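Local coordinates for putative ATP-grasp superfamily protein (Archaeoglobus fulgidus, PDB 3DF7) that is of unknown function but, as a putative member of the ATP-grasp superfamily, probably binds ATP and a metal ion, at residues M27-F32 against K289-V294; K65-S70 against K89-Y94; F193-A198 against G231-Y236; K209-E214 against D238-I243. All blocks are in the same frame, centred on the assembly; numbering follows the deposited sequence.

Interaction 1 (M27-F32 against K289-V294); sequences MFKSAF and KPYVSV
The side chain of K29 lies over one face of the Y291 ring and against V292, and this is where the contact is tightest. K29 CD lies 3.8 Å from the centroid of the Y291 ring, 29° off its normal, a CH-pi contact. The same methylene is pressed against the neighbouring residue, with K29 CD only 3.4 Å from V292 CG1, closer than carbons usually pack. With CG anti to the backbone N (chi1 -179°), the lysine stays extended as far as CE and bends only at chi4. The polar rim is looser and bridged by water. One water lies in the plane of the Y291 ring, 2.6 Å from Y291 OH, and accepts a hydrogen bond from K29 NZ at 2.9 Å; a second joins S30 OG to the same phenol oxygen. K29 NZ also forms a salt bridge with D33. Were K29 replaced by an alanine, that ring face would probably lose its cover and the D33 carboxylate its cationic mate. Y291 and V292 form a classic beta bulge opposite L299 of strand 297-303; this edge of the large antiparallel sheet meets helix 18-35, whose F28 packs on strand 3-8 of the parallel sheet.

Interaction 2 (K65-S70 against K89-Y94); sequences KYLEKS and KKAEKY
Both L67 and Y94 carry CG anti to the carbonyl carbon (chi1 -76° and -63°), and from these torsions the two side chains cross at about a right angle, the leucine over one face of the tyrosine ring. L67 CB sits toward the rim of that face, 4.0 Å from the centroid of the Y94 ring, in a CH-pi contact, and comes within 3.6 Å of Y94 CG. The branches reach farther: L67 CD1 touches Y94 CD1 at 3.8 Å, while L67 CD2 meets A91 CB at 3.9 Å. E68 lies beside the tyrosine, pointing the same way, with E68 CG 3.5 Å from Y94 CE2 in an oblique approach. A serine in place of Y94 would probably strip the cover from L67 CB and leave the aliphatic part of E68 without its aromatic neighbour. At the type I turn from L67 to S70, Y66 O takes K69 N and S70 OG from opposite faces of its carbonyl plane, the hydroxyl at 2.8 Å. L67 and A91 also both rest on F73 of strand 72-76. The chemistry across the contact is thus apolar, depending on shape and a covered aromatic face, with E68 CG at its outer margin.

Interaction 3 (F193-A198 against G231-Y236); sequences FRYAGA and GVDIVY
Direct contact between Y195 and D233 is polar and confined to the ends of the two side chains, which approach from opposite directions. Y195 OH stands 2.8 Å from D233 OD2, and the carboxylate is turned 27° from the plane of the tyrosine ring. Both groups have CG anti to the carbonyl carbon (chi1 -68° for Y195), and together they bridge the 11.3 Å between Y195 CA and D233 CA. Water supplies the second kind of interaction. One molecule in the plane of the Y195 ring, close to Y195 OH, donates a hydrogen bond to D233 OD2 at 2.7 Å. Another donates to I234 O at 3.2 Å and is only weakly bound to the phenol. Side chains and water thus link two ATP-grasp-domain strands that share one antiparallel sheet but are not neighbours in it: strands 168-176 and 180-191 lie between them. D233 also packs on S171 of strand 168-176 and on E244 and N246 of strand 240-246; I234 turns to helix 206-220.

Interaction 4 (K209-E214 against D238-I243); sequences KREVVE and DQPYVI
Segment 209-214 of helix 206-220 passes close to the start of strand 240-246, with V212 CA only 5.5 Å from P240 CA, and the chain between them adds strand 228-236. This is a helix packed on an antiparallel sheet, within the alpha+beta architecture of the ATP-grasp domain, and P240 belongs to an outermost strand of the sheet. The proline ring meets the helix with its CG, which lies against the peptide joining E211 to V212: P240 CG is 3.7 Å from E211 O and 3.8 Å from V212 N. On one flank of that peptide E211 CB approaches P240 CG at 3.9 Å; on the other, V212 CG2 does so at 4.0 Å. V212 has CG2 anti to the carbonyl carbon, a placement that brings this methyl up to the proline while the residue also packs on I234 and Y236 of the adjoining strand. The contact itself is one of van der Waals packing, and the polar end of E211 is engaged by a different strand. Its carboxylate lies near that of E207, a proximity that might raise its proton affinity. E211 OE1 is hydrogen-bonded to Y236 OH and at the same time lies 4.0 Å from P240 CD.

Overall arrangement
Interactions 3 and 4 lie closest together, their centres 13 Å apart, and touch directly: strands 228-236 and 240-246 are neighbours in the large antiparallel sheet, and helix 206-220 covers one side of it. Their segments alternate along the chain, interlocking this part of the ATP-grasp domain. Interaction 1 reaches the same sheet at its other outermost strand, 292-294, its centre 29 Å from that of interaction 4. By joining helix 18-35 to that strand, it closes a loop holding the other three and ties the N-terminal region to the far edge of the sheet. Interaction 2, earlier in the chain than 3 and 4, packs two helices beside the parallel sheet, 37 Å from interaction 4 between centres.

Interaction 1 (M27-F32 against K289-V294)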
loop_
_atom_site.group_PDB
_atom_site.type_symbol
_atom_site.label_atom_id
_atom_site.label_comp_id
_atom_site.label_asym_id
_atom_site.label_seq_id
_atom_site.Cartn_x
_atom_site.Cartn_y
_atom_site.Cartn_z
HETATM N N MSE A 27 -0.106 -5.898 7.673
HETATM C CA MSE A 27 -1.271 -5.441 6.938
HETATM C C MSE A 27 -2.395 -6.470 6.991
HETATM O O MSE A 27 -3.560 -6.106 7.132
HETATM C CB MSE A 27 -0.918 -5.139 5.477
HETATM C CG MSE A 27 -0.183 -3.815 5.280
HETATM SE SE MSE A 27 0.065 -3.358 3.410
HETATM C CE MSE A 27 1.815 -4.125 3.174
ATOM N N PHE A 28 -2.054 -7.750 6.861
ATOM C CA PHE A 28 -3.082 -8.790 6.907
ATOM C C PHE A 28 -3.761 -8.797 8.275
ATOM O O PHE A 28 -4.988 -8.862 8.373
ATOM C CB PHE A 28 -2.483 -10.176 6.643
ATOM C CG PHE A 28 -3.508 -11.279 6.603
ATOM C CD1 PHE A 28 -4.238 -11.528 5.445
ATOM C CD2 PHE A 28 -3.764 -12.048 7.733
ATOM C CE1 PHE A 28 -5.212 -12.528 5.412
ATOM C CE2 PHE A 28 -4.739 -13.052 7.714
ATOM C CZ PHE A 28 -5.463 -13.291 6.548
ATOM N N LYS A 29 -2.957 -8.743 9.334
ATOM C CA LYS A 29 -3.489 -8.734 10.696
ATOM C C LYS A 29 -4.414 -7.531 10.867
ATOM O O LYS A 29 -5.540 -7.654 11.360
ATOM C CB LYS A 29 -2.338 -8.659 11.710
ATOM C CG LYS A 29 -2.774 -8.660 13.172
ATOM C CD LYS A 29 -1.586 -8.392 14.093
ATOM C CE LYS A 29 -1.946 -8.563 15.561
ATOM N NZ LYS A 29 -3.155 -7.783 15.942
ATOM N N SER A 30 -3.937 -6.369 10.433
ATOM C CA SER A 30 -4.710 -5.140 10.540
ATOM C C SER A 30 -6.012 -5.218 9.742
ATOM O O SER A 30 -7.061 -4.779 10.215
ATOM C CB SER A 30 -3.869 -3.949 10.061
ATOM O OG SER A 30 -4.629 -2.755 10.086
ATOM N N ALA A 31 -5.940 -5.776 8.536
ATOM C CA ALA A 31 -7.118 -5.915 7.680
ATOM C C ALA A 31 -8.086 -6.944 8.265
ATOM O O ALA A 31 -9.302 -6.759 8.227
ATOM C CB ALA A 31 -6.699 -6.333 6.267
ATOM N N PHE A 32 -7.537 -8.029 8.800
ATOM C CA PHE A 32 -8.351 -9.080 9.400
ATOM C C PHE A 32 -9.150 -8.516 10.585
ATOM O O PHE A 32 -10.366 -8.701 10.675
ATOM C CB PHE A 32 -7.449 -10.219 9.888
ATOM C CG PHE A 32 -8.200 -11.384 10.466
ATOM C CD1 PHE A 32 -8.705 -12.380 9.640
ATOM C CD2 PHE A 32 -8.419 -11.475 11.838
ATOM C CE1 PHE A 32 -9.422 -13.455 10.167
ATOM C CE2 PHE A 32 -9.137 -12.546 12.379
ATOM C CZ PHE A 32 -9.638 -13.537 11.537
ATOM N N LYS A 289 8.739 -4.963 21.985
ATOM C CA LYS A 289 7.281 -4.849 21.948
ATOM C C LYS A 289 6.760 -4.596 20.535
ATOM O O LYS A 289 6.313 -3.495 20.211
ATOM C CB LYS A 289 6.845 -3.723 22.893
ATOM C CG LYS A 289 7.325 -3.947 24.327
ATOM C CD LYS A 289 7.039 -2.772 25.249
ATOM C CE LYS A 289 7.555 -3.069 26.657
ATOM N NZ LYS A 289 7.388 -1.912 27.576
ATOM N N PRO A 290 6.786 -5.630 19.680
ATOM C CA PRO A 290 6.314 -5.477 18.304
ATOM C C PRO A 290 4.821 -5.707 18.123
ATOM O O PRO A 290 4.139 -6.208 19.015
ATOM C CB PRO A 290 7.128 -6.519 17.559
ATOM C CG PRO A 290 7.117 -7.664 18.548
ATOM C CD PRO A 290 7.378 -6.967 19.883
ATOM N N TYR A 291 4.329 -5.322 16.953
ATOM C CA TYR A 291 2.934 -5.514 16.586
ATOM C C TYR A 291 2.893 -6.931 16.009
ATOM O O TYR A 291 2.004 -7.719 16.327
ATOM C CB TYR A 291 2.529 -4.480 15.533
ATOM C CG TYR A 291 1.152 -4.684 14.927
ATOM C CD1 TYR A 291 0.010 -4.711 15.726
ATOM C CD2 TYR A 291 0.995 -4.823 13.548
ATOM C CE1 TYR A 291 -1.262 -4.868 15.164
ATOM C CE2 TYR A 291 -0.264 -4.982 12.973
ATOM C CZ TYR A 291 -1.390 -5.001 13.786
ATOM O OH TYR A 291 -2.641 -5.132 13.225
ATOM N N VAL A 292 3.873 -7.238 15.159
ATOM C CA VAL A 292 4.017 -8.560 14.546
ATOM C C VAL A 292 5.494 -8.805 14.274
ATOM O O VAL A 292 6.282 -7.860 14.188
ATOM C CB VAL A 292 3.254 -8.704 13.192
ATOM C CG1 VAL A 292 1.758 -8.560 13.416
ATOM C CG2 VAL A 292 3.761 -7.679 12.181
ATOM N N SER A 293 5.867 -10.076 14.142
ATOM C CA SER A 293 7.254 -10.440 13.874
ATOM C C SER A 293 7.328 -11.530 12.807
ATOM O O SER A 293 6.400 -12.321 12.650
ATOM C CB SER A 293 7.926 -10.976 15.145
ATOM O OG SER A 293 7.800 -10.080 16.236
ATOM N N VAL A 294 8.436 -11.543 12.073
ATOM C CA VAL A 294 8.707 -12.552 11.058
ATOM C C VAL A 294 10.216 -12.757 11.124
ATOM O O VAL A 294 10.987 -11.878 10.740
ATOM C CB VAL A 294 8.313 -12.095 9.636
ATOM C CG1 VAL A 294 8.761 -13.141 8.616
ATOM C CG2 VAL A 294 6.803 -11.906 9.545
HETATM O O HOH W 1 -4.607 -5.469 14.892
HETATM O O HOH W 2 -4.064 -2.319 12.933
#

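Interaction 2 (K65-S70 against K89-Y94)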
loop_
_atom_site.group_PDB
_atom_site.type_symbol
_atom_site.label_atom_id
_atom_site.label_comp_id
_atom_site.label_asym_id
_atom_site.label_seq_id
_atom_site.Cartn_x
_atom_site.Cartn_y
_atom_site.Cartn_z
ATOM N N LYS A 65 -11.196 -22.203 -4.702
ATOM C CA LYS A 65 -12.209 -22.809 -3.842
ATOM C C LYS A 65 -12.788 -21.829 -2.824
ATOM O O LYS A 65 -13.956 -21.932 -2.443
ATOM C CB LYS A 65 -11.614 -24.016 -3.113
ATOM C CG LYS A 65 -11.066 -25.081 -4.052
ATOM C CD LYS A 65 -12.174 -25.695 -4.896
ATOM C CE LYS A 65 -11.614 -26.497 -6.059
ATOM N NZ LYS A 65 -10.946 -25.612 -7.062
ATOM N N TYR A 66 -11.963 -20.885 -2.381
ATOM C CA TYR A 66 -12.401 -19.887 -1.416
ATOM C C TYR A 66 -13.150 -18.765 -2.127
ATOM O O TYR A 66 -14.166 -18.276 -1.635
ATOM C CB TYR A 66 -11.198 -19.330 -0.649
ATOM C CG TYR A 66 -10.513 -20.371 0.205
ATOM C CD1 TYR A 66 -9.659 -21.318 -0.361
ATOM C CD2 TYR A 66 -10.749 -20.434 1.578
ATOM C CE1 TYR A 66 -9.055 -22.303 0.423
ATOM C CE2 TYR A 66 -10.155 -21.418 2.368
ATOM C CZ TYR A 66 -9.310 -22.345 1.784
ATOM O OH TYR A 66 -8.719 -23.308 2.564
ATOM N N LEU A 67 -12.650 -18.368 -3.293
ATOM C CA LEU A 67 -13.291 -17.316 -4.076
ATOM C C LEU A 67 -14.702 -17.721 -4.497
ATOM O O LEU A 67 -15.606 -16.887 -4.550
ATOM C CB LEU A 67 -12.457 -17.006 -5.323
ATOM C CG LEU A 67 -11.198 -16.169 -5.099
ATOM C CD1 LEU A 67 -10.311 -16.204 -6.338
ATOM C CD2 LEU A 67 -11.608 -14.744 -4.760
ATOM N N GLU A 68 -14.881 -19.005 -4.793
ATOM C CA GLU A 68 -16.176 -19.532 -5.222
ATOM C C GLU A 68 -17.241 -19.432 -4.132
ATOM O O GLU A 68 -18.439 -19.472 -4.420
ATOM C CB GLU A 68 -16.038 -21.000 -5.648
ATOM C CG GLU A 68 -15.017 -21.248 -6.748
ATOM C CD GLU A 68 -14.873 -22.721 -7.097
ATOM O OE1 GLU A 68 -14.728 -23.547 -6.171
ATOM O OE2 GLU A 68 -14.894 -23.054 -8.302
ATOM N N LYS A 69 -16.808 -19.304 -2.883
ATOM C CA LYS A 69 -17.736 -19.219 -1.759
ATOM C C LYS A 69 -17.761 -17.842 -1.094
ATOM O O LYS A 69 -18.328 -17.678 -0.013
ATOM C CB LYS A 69 -17.370 -20.276 -0.715
ATOM C CG LYS A 69 -17.370 -21.712 -1.240
ATOM C CD LYS A 69 -18.780 -22.192 -1.556
ATOM C CE LYS A 69 -18.781 -23.629 -2.070
ATOM N NZ LYS A 69 -18.082 -23.766 -3.386
ATOM N N SER A 70 -17.159 -16.853 -1.744
ATOM C CA SER A 70 -17.106 -15.503 -1.189
ATOM C C SER A 70 -18.018 -14.511 -1.903
ATOM O O SER A 70 -18.364 -14.704 -3.066
ATOM C CB SER A 70 -15.664 -14.991 -1.230
ATOM O OG SER A 70 -14.828 -15.795 -0.415
ATOM N N LYS A 89 -6.905 -9.966 -11.163
ATOM C CA LYS A 89 -7.601 -10.317 -12.398
ATOM C C LYS A 89 -8.291 -11.672 -12.247
ATOM O O LYS A 89 -9.397 -11.881 -12.750
ATOM C CB LYS A 89 -6.608 -10.358 -13.560
ATOM C CG LYS A 89 -7.249 -10.539 -14.929
ATOM C CD LYS A 89 -6.191 -10.529 -16.020
ATOM C CE LYS A 89 -6.809 -10.734 -17.393
ATOM N NZ LYS A 89 -5.759 -10.794 -18.442
ATOM N N LYS A 90 -7.629 -12.587 -11.550
ATOM C CA LYS A 90 -8.166 -13.922 -11.314
ATOM C C LYS A 90 -9.380 -13.843 -10.394
ATOM O O LYS A 90 -10.413 -14.460 -10.655
ATOM C CB LYS A 90 -7.090 -14.814 -10.683
ATOM C CG LYS A 90 -7.576 -16.198 -10.269
ATOM C CD LYS A 90 -6.439 -17.039 -9.697
ATOM C CE LYS A 90 -6.927 -18.409 -9.253
ATOM N NZ LYS A 90 -5.799 -19.278 -8.813
ATOM N N ALA A 91 -9.256 -13.068 -9.322
ATOM C CA ALA A 91 -10.342 -12.915 -8.360
ATOM C C ALA A 91 -11.579 -12.221 -8.941
ATOM O O ALA A 91 -12.707 -12.585 -8.617
ATOM C CB ALA A 91 -9.839 -12.154 -7.136
ATOM N N GLU A 92 -11.368 -11.229 -9.801
ATOM C CA GLU A 92 -12.474 -10.488 -10.407
ATOM C C GLU A 92 -13.520 -11.385 -11.060
ATOM O O GLU A 92 -14.689 -11.022 -11.153
ATOM C CB GLU A 92 -11.947 -9.511 -11.458
ATOM C CG GLU A 92 -11.064 -8.412 -10.907
ATOM C CD GLU A 92 -10.585 -7.474 -11.994
ATOM O OE1 GLU A 92 -10.122 -7.976 -13.042
ATOM O OE2 GLU A 92 -10.665 -6.243 -11.798
ATOM N N LYS A 93 -13.085 -12.551 -11.523
ATOM C CA LYS A 93 -13.971 -13.497 -12.187
ATOM C C LYS A 93 -14.967 -14.145 -11.225
ATOM O O LYS A 93 -15.914 -14.797 -11.665
ATOM C CB LYS A 93 -13.131 -14.584 -12.870
ATOM C CG LYS A 93 -13.913 -15.617 -13.682
ATOM C CD LYS A 93 -14.489 -15.042 -14.981
ATOM C CE LYS A 93 -15.767 -14.248 -14.746
ATOM N NZ LYS A 93 -16.314 -13.697 -16.019
ATOM N N TYR A 94 -14.773 -13.949 -9.920
ATOM C CA TYR A 94 -15.650 -14.568 -8.926
ATOM C C TYR A 94 -16.632 -13.696 -8.157
ATOM O O TYR A 94 -17.827 -13.987 -8.133
ATOM C CB TYR A 94 -14.821 -15.353 -7.911
ATOM C CG TYR A 94 -14.060 -16.500 -8.517
ATOM C CD1 TYR A 94 -12.835 -16.291 -9.142
ATOM C CD2 TYR A 94 -14.583 -17.793 -8.505
ATOM C CE1 TYR A 94 -12.146 -17.340 -9.743
ATOM C CE2 TYR A 94 -13.904 -18.849 -9.108
ATOM C CZ TYR A 94 -12.688 -18.613 -9.725
ATOM O OH TYR A 94 -12.017 -19.644 -10.337
#

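Interaction 3 (F193-A198 against G231-Y236)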
loop_
_atom_site.group_PDB
_atom_site.type_symbol
_atom_site.label_atom_id
_atom_site.label_comp_id
_atom_site.label_asym_id
_atom_site.label_seq_id
_atom_site.Cartn_x
_atom_site.Cartn_y
_atom_site.Cartn_z
ATOM N N PHE A 193 16.978 4.707 0.304
ATOM C CA PHE A 193 15.908 4.534 -0.673
ATOM C C PHE A 193 14.897 3.466 -0.279
ATOM O O PHE A 193 14.135 2.987 -1.118
ATOM C CB PHE A 193 16.507 4.191 -2.039
ATOM C CG PHE A 193 17.476 5.216 -2.544
ATOM C CD1 PHE A 193 17.046 6.496 -2.869
ATOM C CD2 PHE A 193 18.826 4.908 -2.675
ATOM C CE1 PHE A 193 17.946 7.461 -3.316
ATOM C CE2 PHE A 193 19.734 5.863 -3.122
ATOM C CZ PHE A 193 19.291 7.144 -3.443
ATOM N N ARG A 194 14.896 3.094 0.996
ATOM C CA ARG A 194 13.973 2.085 1.499
ATOM C C ARG A 194 13.164 2.649 2.658
ATOM O O ARG A 194 13.701 3.337 3.522
ATOM C CB ARG A 194 14.747 0.848 1.957
ATOM C CG ARG A 194 15.498 0.142 0.838
ATOM C CD ARG A 194 16.324 -1.022 1.361
ATOM N NE ARG A 194 17.329 -0.585 2.325
ATOM C CZ ARG A 194 18.271 -1.374 2.834
ATOM N NH1 ARG A 194 18.340 -2.649 2.470
ATOM N NH2 ARG A 194 19.144 -0.890 3.706
ATOM N N TYR A 195 11.866 2.364 2.670
ATOM C CA TYR A 195 11.003 2.848 3.736
ATOM C C TYR A 195 11.346 2.143 5.045
ATOM O O TYR A 195 11.231 0.923 5.149
ATOM C CB TYR A 195 9.534 2.607 3.377
ATOM C CG TYR A 195 9.032 3.454 2.226
ATOM C CD1 TYR A 195 9.516 3.271 0.929
ATOM C CD2 TYR A 195 8.078 4.448 2.435
ATOM C CE1 TYR A 195 9.059 4.056 -0.128
ATOM C CE2 TYR A 195 7.615 5.238 1.386
ATOM C CZ TYR A 195 8.108 5.038 0.109
ATOM O OH TYR A 195 7.643 5.815 -0.926
ATOM N N ALA A 196 11.776 2.919 6.037
ATOM C CA ALA A 196 12.138 2.375 7.343
ATOM C C ALA A 196 11.017 2.594 8.353
ATOM O O ALA A 196 10.960 1.927 9.386
ATOM C CB ALA A 196 13.430 3.024 7.845
ATOM N N GLY A 197 10.123 3.528 8.053
ATOM C CA GLY A 197 9.023 3.788 8.961
ATOM C C GLY A 197 8.084 4.857 8.450
ATOM O O GLY A 197 8.325 5.455 7.405
ATOM N N ALA A 198 6.999 5.081 9.188
ATOM C CA ALA A 198 6.019 6.093 8.827
ATOM C C ALA A 198 5.511 6.746 10.104
ATOM O O ALA A 198 5.585 6.162 11.186
ATOM C CB ALA A 198 4.854 5.465 8.056
ATOM N N GLY A 231 -3.117 4.088 -2.030
ATOM C CA GLY A 231 -2.078 4.900 -1.427
ATOM C C GLY A 231 -1.330 5.662 -2.506
ATOM O O GLY A 231 -1.064 5.114 -3.575
ATOM N N VAL A 232 -1.007 6.925 -2.248
ATOM C CA VAL A 232 -0.264 7.720 -3.225
ATOM C C VAL A 232 1.016 8.249 -2.590
ATOM O O VAL A 232 0.957 8.966 -1.591
ATOM C CB VAL A 232 -1.082 8.931 -3.727
ATOM C CG1 VAL A 232 -0.276 9.712 -4.770
ATOM C CG2 VAL A 232 -2.400 8.459 -4.318
ATOM N N ASP A 233 2.165 7.894 -3.161
ATOM C CA ASP A 233 3.445 8.359 -2.637
ATOM C C ASP A 233 3.783 9.712 -3.249
ATOM O O ASP A 233 3.718 9.891 -4.467
ATOM C CB ASP A 233 4.566 7.366 -2.950
ATOM C CG ASP A 233 4.540 6.145 -2.051
ATOM O OD1 ASP A 233 3.790 6.147 -1.048
ATOM O OD2 ASP A 233 5.278 5.184 -2.349
ATOM N N ILE A 234 4.148 10.654 -2.389
ATOM C CA ILE A 234 4.469 12.005 -2.810
ATOM C C ILE A 234 5.692 12.573 -2.100
ATOM O O ILE A 234 5.980 12.226 -0.957
ATOM C CB ILE A 234 3.267 12.950 -2.529
ATOM C CG1 ILE A 234 2.191 12.745 -3.599
ATOM C CG2 ILE A 234 3.720 14.410 -2.499
ATOM C CD1 ILE A 234 0.896 13.444 -3.291
ATOM N N VAL A 235 6.424 13.431 -2.800
ATOM C CA VAL A 235 7.567 14.110 -2.206
ATOM C C VAL A 235 7.252 15.591 -2.358
ATOM O O VAL A 235 6.945 16.058 -3.459
ATOM C CB VAL A 235 8.897 13.804 -2.928
ATOM C CG1 VAL A 235 10.022 14.624 -2.288
ATOM C CG2 VAL A 235 9.215 12.317 -2.833
ATOM N N TYR A 236 7.297 16.326 -1.255
ATOM C CA TYR A 236 7.020 17.750 -1.310
ATOM C C TYR A 236 8.316 18.543 -1.241
ATOM O O TYR A 236 8.969 18.592 -0.195
ATOM C CB TYR A 236 6.111 18.184 -0.155
ATOM C CG TYR A 236 5.613 19.606 -0.288
ATOM C CD1 TYR A 236 4.360 19.879 -0.838
ATOM C CD2 TYR A 236 6.410 20.686 0.102
ATOM C CE1 TYR A 236 3.913 21.189 -0.997
ATOM C CE2 TYR A 236 5.972 21.999 -0.054
ATOM C CZ TYR A 236 4.725 22.243 -0.604
ATOM O OH TYR A 236 4.286 23.535 -0.760
HETATM O O HOH W 3 7.094 9.217 -0.462
HETATM O O HOH W 4 7.641 5.829 -3.473
#

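Interaction 4 (K209-E214 against D238-I243)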
loop_
_atom_site.group_PDB
_atom_site.type_symbol
_atom_site.label_atom_id
_atom_site.label_comp_id
_atom_site.label_asym_id
_atom_site.label_seq_id
_atom_site.Cartn_x
_atom_site.Cartn_y
_atom_site.Cartn_z
ATOM N N LYS A 209 -0.361 19.909 3.869
ATOM C CA LYS A 209 -1.280 18.782 3.876
ATOM C C LYS A 209 -2.332 18.981 2.785
ATOM O O LYS A 209 -2.562 18.096 1.962
ATOM C CB LYS A 209 -1.959 18.678 5.245
ATOM C CG LYS A 209 -2.947 17.522 5.400
ATOM C CD LYS A 209 -3.709 17.644 6.722
ATOM C CE LYS A 209 -4.596 16.433 6.998
ATOM N NZ LYS A 209 -5.615 16.193 5.948
ATOM N N ARG A 210 -2.966 20.151 2.778
ATOM C CA ARG A 210 -3.997 20.448 1.783
ATOM C C ARG A 210 -3.486 20.275 0.354
ATOM O O ARG A 210 -4.153 19.659 -0.476
ATOM C CB ARG A 210 -4.528 21.876 1.954
ATOM C CG ARG A 210 -5.298 22.120 3.247
ATOM C CD ARG A 210 -5.727 23.580 3.353
ATOM N NE ARG A 210 -6.348 23.891 4.639
ATOM C CZ ARG A 210 -7.531 23.430 5.034
ATOM N NH1 ARG A 210 -8.235 22.630 4.242
ATOM N NH2 ARG A 210 -8.014 23.769 6.224
ATOM N N GLU A 211 -2.310 20.829 0.070
ATOM C CA GLU A 211 -1.723 20.728 -1.267
ATOM C C GLU A 211 -1.424 19.283 -1.660
ATOM O O GLU A 211 -1.726 18.854 -2.770
ATOM C CB GLU A 211 -0.435 21.551 -1.341
ATOM C CG GLU A 211 -0.670 23.043 -1.482
ATOM C CD GLU A 211 0.616 23.845 -1.450
ATOM O OE1 GLU A 211 1.643 23.344 -1.956
ATOM O OE2 GLU A 211 0.595 24.982 -0.934
ATOM N N VAL A 212 -0.826 18.537 -0.738
ATOM C CA VAL A 212 -0.480 17.146 -0.993
ATOM C C VAL A 212 -1.730 16.292 -1.223
ATOM O O VAL A 212 -1.740 15.408 -2.079
ATOM C CB VAL A 212 0.378 16.595 0.174
ATOM C CG1 VAL A 212 0.481 15.084 0.099
ATOM C CG2 VAL A 212 1.772 17.217 0.102
ATOM N N VAL A 213 -2.788 16.561 -0.466
ATOM C CA VAL A 213 -4.033 15.824 -0.635
ATOM C C VAL A 213 -4.643 16.203 -1.981
ATOM O O VAL A 213 -5.092 15.340 -2.731
ATOM C CB VAL A 213 -5.046 16.154 0.488
ATOM C CG1 VAL A 213 -6.415 15.552 0.160
ATOM C CG2 VAL A 213 -4.541 15.600 1.811
ATOM N N GLU A 214 -4.636 17.495 -2.295
ATOM C CA GLU A 214 -5.207 17.963 -3.557
ATOM C C GLU A 214 -4.547 17.290 -4.755
ATOM O O GLU A 214 -5.225 16.872 -5.695
ATOM C CB GLU A 214 -5.062 19.483 -3.687
ATOM C CG GLU A 214 -5.823 20.068 -4.878
ATOM C CD GLU A 214 -5.678 21.576 -4.993
ATOM O OE1 GLU A 214 -5.899 22.269 -3.982
ATOM O OE2 GLU A 214 -5.355 22.069 -6.095
ATOM N N ASP A 238 8.975 22.019 -3.371
ATOM C CA ASP A 238 8.405 23.357 -3.331
ATOM C C ASP A 238 6.930 23.178 -3.685
ATOM O O ASP A 238 6.132 24.107 -3.589
ATOM C CB ASP A 238 9.095 24.278 -4.343
ATOM C CG ASP A 238 8.872 23.844 -5.776
ATOM O OD1 ASP A 238 9.201 22.689 -6.109
ATOM O OD2 ASP A 238 8.370 24.664 -6.576
ATOM N N GLN A 239 6.585 21.957 -4.091
ATOM C CA GLN A 239 5.219 21.597 -4.462
ATOM C C GLN A 239 5.113 20.076 -4.417
ATOM O O GLN A 239 6.127 19.380 -4.321
ATOM C CB GLN A 239 4.894 22.081 -5.884
ATOM C CG GLN A 239 5.671 21.357 -6.987
ATOM C CD GLN A 239 5.223 21.739 -8.401
ATOM O OE1 GLN A 239 4.066 21.533 -8.783
ATOM N NE2 GLN A 239 6.148 22.286 -9.185
ATOM N N PRO A 240 3.886 19.537 -4.473
ATOM C CA PRO A 240 3.750 18.079 -4.438
ATOM C C PRO A 240 4.142 17.425 -5.757
ATOM O O PRO A 240 3.713 17.861 -6.825
ATOM C CB PRO A 240 2.263 17.868 -4.144
ATOM C CG PRO A 240 1.868 19.123 -3.417
ATOM C CD PRO A 240 2.593 20.187 -4.203
ATOM N N TYR A 241 4.965 16.384 -5.662
ATOM C CA TYR A 241 5.394 15.595 -6.809
ATOM C C TYR A 241 4.878 14.178 -6.551
ATOM O O TYR A 241 5.190 13.584 -5.513
ATOM C CB TYR A 241 6.920 15.546 -6.910
ATOM C CG TYR A 241 7.557 16.708 -7.632
ATOM C CD1 TYR A 241 8.001 16.575 -8.947
ATOM C CD2 TYR A 241 7.734 17.935 -6.997
ATOM C CE1 TYR A 241 8.608 17.636 -9.611
ATOM C CE2 TYR A 241 8.337 19.004 -7.654
ATOM C CZ TYR A 241 8.773 18.846 -8.959
ATOM O OH TYR A 241 9.377 19.891 -9.610
ATOM N N VAL A 242 4.078 13.652 -7.474
ATOM C CA VAL A 242 3.535 12.303 -7.340
ATOM C C VAL A 242 4.567 11.306 -7.851
ATOM O O VAL A 242 4.981 11.351 -9.015
ATOM C CB VAL A 242 2.221 12.146 -8.133
ATOM C CG1 VAL A 242 1.757 10.702 -8.110
ATOM C CG2 VAL A 242 1.149 13.040 -7.527
ATOM N N ILE A 243 4.973 10.401 -6.967
ATOM C CA ILE A 243 5.989 9.403 -7.275
ATOM C C ILE A 243 5.443 8.014 -7.599
ATOM O O ILE A 243 5.954 7.322 -8.483
ATOM C CB ILE A 243 6.956 9.239 -6.080
ATOM C CG1 ILE A 243 7.389 10.614 -5.559
ATOM C CG2 ILE A 243 8.167 8.408 -6.501
ATOM C CD1 ILE A 243 8.128 11.456 -6.577
#